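Local coordinates for pseudopodium-enriched atypical kinase 1 (Homo sapiens, PDB 6BHC), which is classed as an atypical tyrosine kinase but is a pseudokinase, with an unusual catalytic cleft and a kinase-fold domain that dimerises in a novel way, at residues V199-H213 with P235-Q248. The protein carries 1 engineered substitution. Sequence-based numbering, arbitrary orientation.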
loop_
_atom_site.group_PDB
_atom_site.type_symbol
_atom_site.label_atom_id
_atom_site.label_comp_id
_atom_site.label_asym_id
_atom_site.label_seq_id
_atom_site.Cartn_x
_atom_site.Cartn_y
_atom_site.Cartn_z
ATOM N N VAL A 199 -31.432 -21.062 -3.407
ATOM C CA VAL A 199 -30.881 -22.387 -3.155
ATOM C C VAL A 199 -30.597 -22.514 -1.665
ATOM O O VAL A 199 -30.008 -21.610 -1.059
ATOM C CB VAL A 199 -29.610 -22.633 -3.987
ATOM C CG1 VAL A 199 -28.915 -23.909 -3.542
ATOM C CG2 VAL A 199 -29.957 -22.705 -5.466
ATOM N N THR A 200 -31.034 -23.622 -1.075
ATOM C CA THR A 200 -30.737 -23.961 0.310
ATOM C C THR A 200 -29.882 -25.219 0.333
ATOM O O THR A 200 -30.195 -26.198 -0.353
ATOM C CB THR A 200 -32.018 -24.180 1.119
ATOM O OG1 THR A 200 -32.767 -25.260 0.548
ATOM C CG2 THR A 200 -32.876 -22.921 1.121
ATOM N N HIS A 201 -28.807 -25.191 1.122
ATOM C CA HIS A 201 -27.877 -26.317 1.150
ATOM C C HIS A 201 -28.518 -27.548 1.783
ATOM O O HIS A 201 -28.431 -28.655 1.236
ATOM C CB HIS A 201 -26.605 -25.917 1.897
ATOM C CG HIS A 201 -25.507 -26.931 1.808
ATOM N ND1 HIS A 201 -25.457 -28.045 2.618
ATOM C CD2 HIS A 201 -24.414 -26.994 1.013
ATOM C CE1 HIS A 201 -24.380 -28.751 2.323
ATOM N NE2 HIS A 201 -23.730 -28.135 1.352
ATOM N N CYS A 202 -29.150 -27.377 2.946
ATOM C CA CYS A 202 -29.937 -28.389 3.651
ATOM C C CYS A 202 -29.105 -29.523 4.238
ATOM O O CYS A 202 -29.678 -30.485 4.765
ATOM C CB CYS A 202 -31.028 -28.991 2.757
ATOM S SG CYS A 202 -32.241 -27.802 2.164
ATOM N N ASP A 203 -27.781 -29.447 4.175
ATOM C CA ASP A 203 -26.936 -30.488 4.752
ATOM C C ASP A 203 -25.635 -29.865 5.252
ATOM O O ASP A 203 -24.535 -30.334 4.956
ATOM C CB ASP A 203 -26.677 -31.603 3.740
ATOM C CG ASP A 203 -26.110 -32.855 4.385
ATOM O OD1 ASP A 203 -26.433 -33.113 5.565
ATOM O OD2 ASP A 203 -25.345 -33.579 3.715
ATOM N N LEU A 204 -25.753 -28.789 6.024
ATOM C CA LEU A 204 -24.591 -28.085 6.557
ATOM C C LEU A 204 -24.056 -28.866 7.750
ATOM O O LEU A 204 -24.569 -28.757 8.865
ATOM C CB LEU A 204 -24.960 -26.658 6.941
ATOM C CG LEU A 204 -25.294 -25.730 5.772
ATOM C CD1 LEU A 204 -25.724 -24.359 6.271
ATOM C CD2 LEU A 204 -24.103 -25.612 4.831
ATOM N N ARG A 205 -23.022 -29.668 7.511
ATOM C CA ARG A 205 -22.344 -30.419 8.557
ATOM C C ARG A 205 -20.849 -30.151 8.466
ATOM O O ARG A 205 -20.329 -29.809 7.401
ATOM C CB ARG A 205 -22.641 -31.923 8.448
ATOM C CG ARG A 205 -24.077 -32.280 8.817
ATOM C CD ARG A 205 -24.378 -33.767 8.662
ATOM N NE ARG A 205 -24.478 -34.173 7.263
ATOM C CZ ARG A 205 -23.597 -34.952 6.644
ATOM N NH1 ARG A 205 -22.548 -35.424 7.302
ATOM N NH2 ARG A 205 -23.769 -35.268 5.368
ATOM N N LEU A 206 -20.162 -30.301 9.602
ATOM C CA LEU A 206 -18.755 -29.913 9.668
ATOM C C LEU A 206 -17.894 -30.732 8.716
ATOM O O LEU A 206 -16.867 -30.242 8.234
ATOM C CB LEU A 206 -18.241 -30.039 11.102
ATOM C CG LEU A 206 -18.835 -29.058 12.118
ATOM C CD1 LEU A 206 -18.204 -29.243 13.491
ATOM C CD2 LEU A 206 -18.673 -27.623 11.642
ATOM N N GLU A 207 -18.292 -31.971 8.424
ATOM C CA GLU A 207 -17.559 -32.795 7.471
ATOM C C GLU A 207 -17.830 -32.408 6.022
ATOM O O GLU A 207 -17.168 -32.939 5.123
ATOM C CB GLU A 207 -17.890 -34.277 7.685
ATOM C CG GLU A 207 -19.376 -34.613 7.680
ATOM C CD GLU A 207 -20.034 -34.444 9.042
ATOM O OE1 GLU A 207 -19.446 -33.773 9.918
ATOM O OE2 GLU A 207 -21.141 -34.988 9.238
ATOM N N ASN A 208 -18.775 -31.503 5.772
ATOM C CA ASN A 208 -19.033 -30.988 4.435
ATOM C C ASN A 208 -18.342 -29.656 4.175
ATOM O O ASN A 208 -18.425 -29.136 3.059
ATOM C CB ASN A 208 -20.543 -30.843 4.204
ATOM C CG ASN A 208 -21.259 -32.180 4.174
ATOM O OD1 ASN A 208 -20.705 -33.184 3.725
ATOM N ND2 ASN A 208 -22.498 -32.202 4.654
ATOM N N LEU A 209 -17.665 -29.096 5.174
ATOM C CA LEU A 209 -16.927 -27.850 5.029
ATOM C C LEU A 209 -15.439 -28.169 4.945
ATOM O O LEU A 209 -14.871 -28.747 5.879
ATOM C CB LEU A 209 -17.216 -26.907 6.196
ATOM C CG LEU A 209 -18.695 -26.638 6.491
ATOM C CD1 LEU A 209 -18.849 -25.741 7.711
ATOM C CD2 LEU A 209 -19.386 -26.028 5.283
ATOM N N LEU A 210 -14.816 -27.792 3.834
ATOM C CA LEU A 210 -13.424 -28.108 3.563
ATOM C C LEU A 210 -12.530 -26.910 3.857
ATOM O O LEU A 210 -12.941 -25.755 3.721
ATOM C CB LEU A 210 -13.244 -28.538 2.105
ATOM C CG LEU A 210 -14.265 -29.546 1.574
ATOM C CD1 LEU A 210 -14.073 -29.778 0.082
ATOM C CD2 LEU A 210 -14.169 -30.854 2.340
ATOM N N LEU A 211 -11.291 -27.201 4.253
ATOM C CA LEU A 211 -10.284 -26.185 4.534
ATOM C C LEU A 211 -9.134 -26.345 3.550
ATOM O O LEU A 211 -8.505 -27.407 3.494
ATOM C CB LEU A 211 -9.780 -26.297 5.974
ATOM C CG LEU A 211 -10.812 -25.976 7.053
ATOM C CD1 LEU A 211 -10.245 -26.244 8.437
ATOM C CD2 LEU A 211 -11.262 -24.531 6.924
ATOM N N VAL A 212 -8.861 -25.291 2.781
ATOM C CA VAL A 212 -7.806 -25.294 1.778
ATOM C C VAL A 212 -6.902 -24.089 2.013
ATOM O O VAL A 212 -7.197 -23.208 2.820
ATOM C CB VAL A 212 -8.361 -25.276 0.339
ATOM C CG1 VAL A 212 -9.412 -26.359 0.153
ATOM C CG2 VAL A 212 -8.939 -23.915 0.017
ATOM N N HIS A 213 -5.787 -24.065 1.289
ATOM C CA HIS A 213 -4.839 -22.965 1.372
ATOM C C HIS A 213 -5.194 -21.868 0.373
ATOM O O HIS A 213 -6.075 -22.020 -0.478
ATOM C CB HIS A 213 -3.414 -23.460 1.126
ATOM C CG HIS A 213 -2.828 -24.217 2.276
ATOM N ND1 HIS A 213 -2.799 -25.594 2.324
ATOM C CD2 HIS A 213 -2.255 -23.790 3.426
ATOM C CE1 HIS A 213 -2.231 -25.982 3.451
ATOM N NE2 HIS A 213 -1.892 -24.906 4.138
ATOM N N PRO A 235 -4.215 -23.877 6.227
ATOM C CA PRO A 235 -5.523 -24.073 5.595
ATOM C C PRO A 235 -6.630 -23.297 6.303
ATOM O O PRO A 235 -7.274 -23.822 7.211
ATOM C CB PRO A 235 -5.747 -25.582 5.714
ATOM C CG PRO A 235 -4.952 -25.982 6.908
ATOM C CD PRO A 235 -3.742 -25.094 6.911
ATOM N N THR A 236 -6.844 -22.051 5.883
ATOM C CA THR A 236 -7.826 -21.181 6.509
ATOM C C THR A 236 -8.936 -20.742 5.565
ATOM O O THR A 236 -9.836 -20.009 5.993
ATOM C CB THR A 236 -7.138 -19.942 7.098
ATOM O OG1 THR A 236 -6.315 -19.332 6.098
ATOM C CG2 THR A 236 -6.277 -20.329 8.289
ATOM N N ARG A 237 -8.905 -21.158 4.302
ATOM C CA ARG A 237 -9.967 -20.846 3.355
ATOM C C ARG A 237 -11.044 -21.922 3.440
ATOM O O ARG A 237 -10.783 -23.091 3.136
ATOM C CB ARG A 237 -9.419 -20.744 1.932
ATOM C CG ARG A 237 -10.496 -20.646 0.861
ATOM C CD ARG A 237 -9.887 -20.580 -0.529
ATOM N NE ARG A 237 -10.906 -20.577 -1.574
ATOM C CZ ARG A 237 -10.636 -20.521 -2.873
ATOM N NH1 ARG A 237 -9.377 -20.461 -3.287
ATOM N NH2 ARG A 237 -11.623 -20.524 -3.758
ATOM N N LEU A 238 -12.245 -21.528 3.853
ATOM C CA LEU A 238 -13.357 -22.456 3.991
ATOM C C LEU A 238 -14.090 -22.594 2.664
ATOM O O LEU A 238 -14.289 -21.612 1.944
ATOM C CB LEU A 238 -14.323 -21.988 5.085
ATOM C CG LEU A 238 -15.540 -22.867 5.396
ATOM C CD1 LEU A 238 -15.828 -22.890 6.892
ATOM C CD2 LEU A 238 -16.770 -22.391 4.634
ATOM N N ILE A 239 -14.496 -23.821 2.347
ATOM C CA ILE A 239 -15.162 -24.131 1.090
ATOM C C ILE A 239 -16.368 -25.011 1.390
ATOM O O ILE A 239 -16.220 -26.102 1.958
ATOM C CB ILE A 239 -14.212 -24.816 0.094
ATOM C CG1 ILE A 239 -13.219 -23.795 -0.472
ATOM C CG2 ILE A 239 -14.991 -25.483 -1.017
ATOM C CD1 ILE A 239 -12.309 -24.344 -1.550
ATOM N N VAL A 240 -17.555 -24.537 1.021
ATOM C CA VAL A 240 -18.785 -25.298 1.213
ATOM C C VAL A 240 -18.914 -26.314 0.087
ATOM O O VAL A 240 -18.776 -25.973 -1.093
ATOM C CB VAL A 240 -20.006 -24.365 1.257
ATOM C CG1 VAL A 240 -21.266 -25.155 1.582
ATOM C CG2 VAL A 240 -19.792 -23.249 2.268
ATOM N N SER A 241 -19.184 -27.567 0.447
ATOM C CA SER A 241 -19.278 -28.638 -0.531
ATOM C C SER A 241 -20.476 -29.516 -0.201
ATOM O O SER A 241 -21.229 -29.253 0.744
ATOM C CB SER A 241 -17.990 -29.468 -0.571
ATOM O OG SER A 241 -17.840 -30.216 0.622
ATOM N N ASN A 242 -20.641 -30.569 -1.001
ATOM C CA ASN A 242 -21.703 -31.554 -0.841
ATOM C C ASN A 242 -23.082 -30.921 -0.970
ATOM O O ASN A 242 -23.739 -30.629 0.035
ATOM C CB ASN A 242 -21.576 -32.280 0.498
ATOM C CG ASN A 242 -22.491 -33.480 0.590
ATOM O OD1 ASN A 242 -23.124 -33.865 -0.394
ATOM N ND2 ASN A 242 -22.557 -34.091 1.768
ATOM N N PHE A 243 -23.529 -30.720 -2.208
ATOM C CA PHE A 243 -24.855 -30.192 -2.498
ATOM C C PHE A 243 -25.840 -31.292 -2.879
ATOM O O PHE A 243 -26.725 -31.072 -3.714
ATOM C CB PHE A 243 -24.770 -29.140 -3.604
ATOM C CG PHE A 243 -24.133 -27.852 -3.165
ATOM C CD1 PHE A 243 -22.758 -27.755 -3.017
ATOM C CD2 PHE A 243 -24.911 -26.737 -2.899
ATOM C CE1 PHE A 243 -22.173 -26.570 -2.611
ATOM C CE2 PHE A 243 -24.332 -25.550 -2.493
ATOM C CZ PHE A 243 -22.962 -25.466 -2.349
ATOM N N SER A 244 -25.706 -32.477 -2.277
ATOM C CA SER A 244 -26.584 -33.591 -2.623
ATOM C C SER A 244 -28.005 -33.375 -2.118
ATOM O O SER A 244 -28.956 -33.895 -2.712
ATOM C CB SER A 244 -26.022 -34.897 -2.061
ATOM O OG SER A 244 -24.677 -35.092 -2.462
ATOM N N GLN A 245 -28.170 -32.627 -1.028
ATOM C CA GLN A 245 -29.477 -32.361 -0.445
ATOM C C GLN A 245 -30.001 -30.974 -0.797
ATOM O O GLN A 245 -31.007 -30.540 -0.227
ATOM C CB GLN A 245 -29.417 -32.513 1.077
ATOM C CG GLN A 245 -28.731 -33.779 1.566
ATOM C CD GLN A 245 -29.628 -34.997 1.502
ATOM O OE1 GLN A 245 -29.732 -35.653 0.466
ATOM N NE2 GLN A 245 -30.279 -35.307 2.617
ATOM N N ALA A 246 -29.345 -30.274 -1.718
ATOM C CA ALA A 246 -29.690 -28.887 -1.991
ATOM C C ALA A 246 -31.052 -28.779 -2.664
ATOM O O ALA A 246 -31.400 -29.576 -3.540
ATOM C CB ALA A 246 -28.620 -28.238 -2.869
ATOM N N LYS A 247 -31.825 -27.782 -2.244
ATOM C CA LYS A 247 -33.128 -27.495 -2.825
ATOM C C LYS A 247 -33.024 -26.298 -3.758
ATOM O O LYS A 247 -32.318 -25.329 -3.467
ATOM C CB LYS A 247 -34.165 -27.219 -1.734
ATOM C CG LYS A 247 -34.362 -28.362 -0.756
ATOM C CD LYS A 247 -34.911 -29.593 -1.453
ATOM C CE LYS A 247 -35.154 -30.718 -0.462
ATOM N NZ LYS A 247 -35.713 -31.926 -1.129
ATOM N N GLN A 248 -33.732 -26.372 -4.882
ATOM C CA GLN A 248 -33.735 -25.322 -5.896
ATOM C C GLN A 248 -35.175 -24.877 -6.120
ATOM O O GLN A 248 -35.969 -25.613 -6.715
ATOM C CB GLN A 248 -33.107 -25.822 -7.198
ATOM C CG GLN A 248 -33.224 -24.854 -8.364
ATOM C CD GLN A 248 -32.132 -23.803 -8.365
ATOM O OE1 GLN A 248 -30.946 -24.125 -8.279
ATOM N NE2 GLN A 248 -32.527 -22.538 -8.461
HETATM O O HOH W 1 -26.641 -30.633 0.266
#
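H201 joins the two segments through its imidazole: NE2 donates to S241 O over 2.8 Å with an N-H...O angle of 160°, the oxygen lying in the ring plane. CB rests 3.9 Å from L204 CD2, and CG stands anti to the backbone N (chi1 -171°), which turns the ring toward 240-243. ND1 accepts from D203 N at 3.1 Å, fixing the ring's rotation from its other nitrogen. CE1 comes 3.0 Å from N242 O. CD2 meets V240 CG1 at 3.7 Å and points over the F243 face, 3.8 Å from CE2, an edge-to-face pair with planes at 63°. Replacement by an alanine would probably cost S241 O its donor and open a gap over the F243 ring. One water binds H201 O, N242 O and Q245 N. Farther along, N208 O accepts from both S241 OG (2.7 Å) and S241 N, while N242 ND2 reaches N208 OD1 at 2.8 Å from above its carbonyl plane. Antiparallel bonds pair 209-212 with 237-240 and T200 with K247, bracketing these loops. Sequence and topology identify the kinase catalytic loop, its HRD motif here H201-C202-D203, meeting N242 and F243 of N242-F243-S244, in the place of DFG, consistent with a pseudokinase.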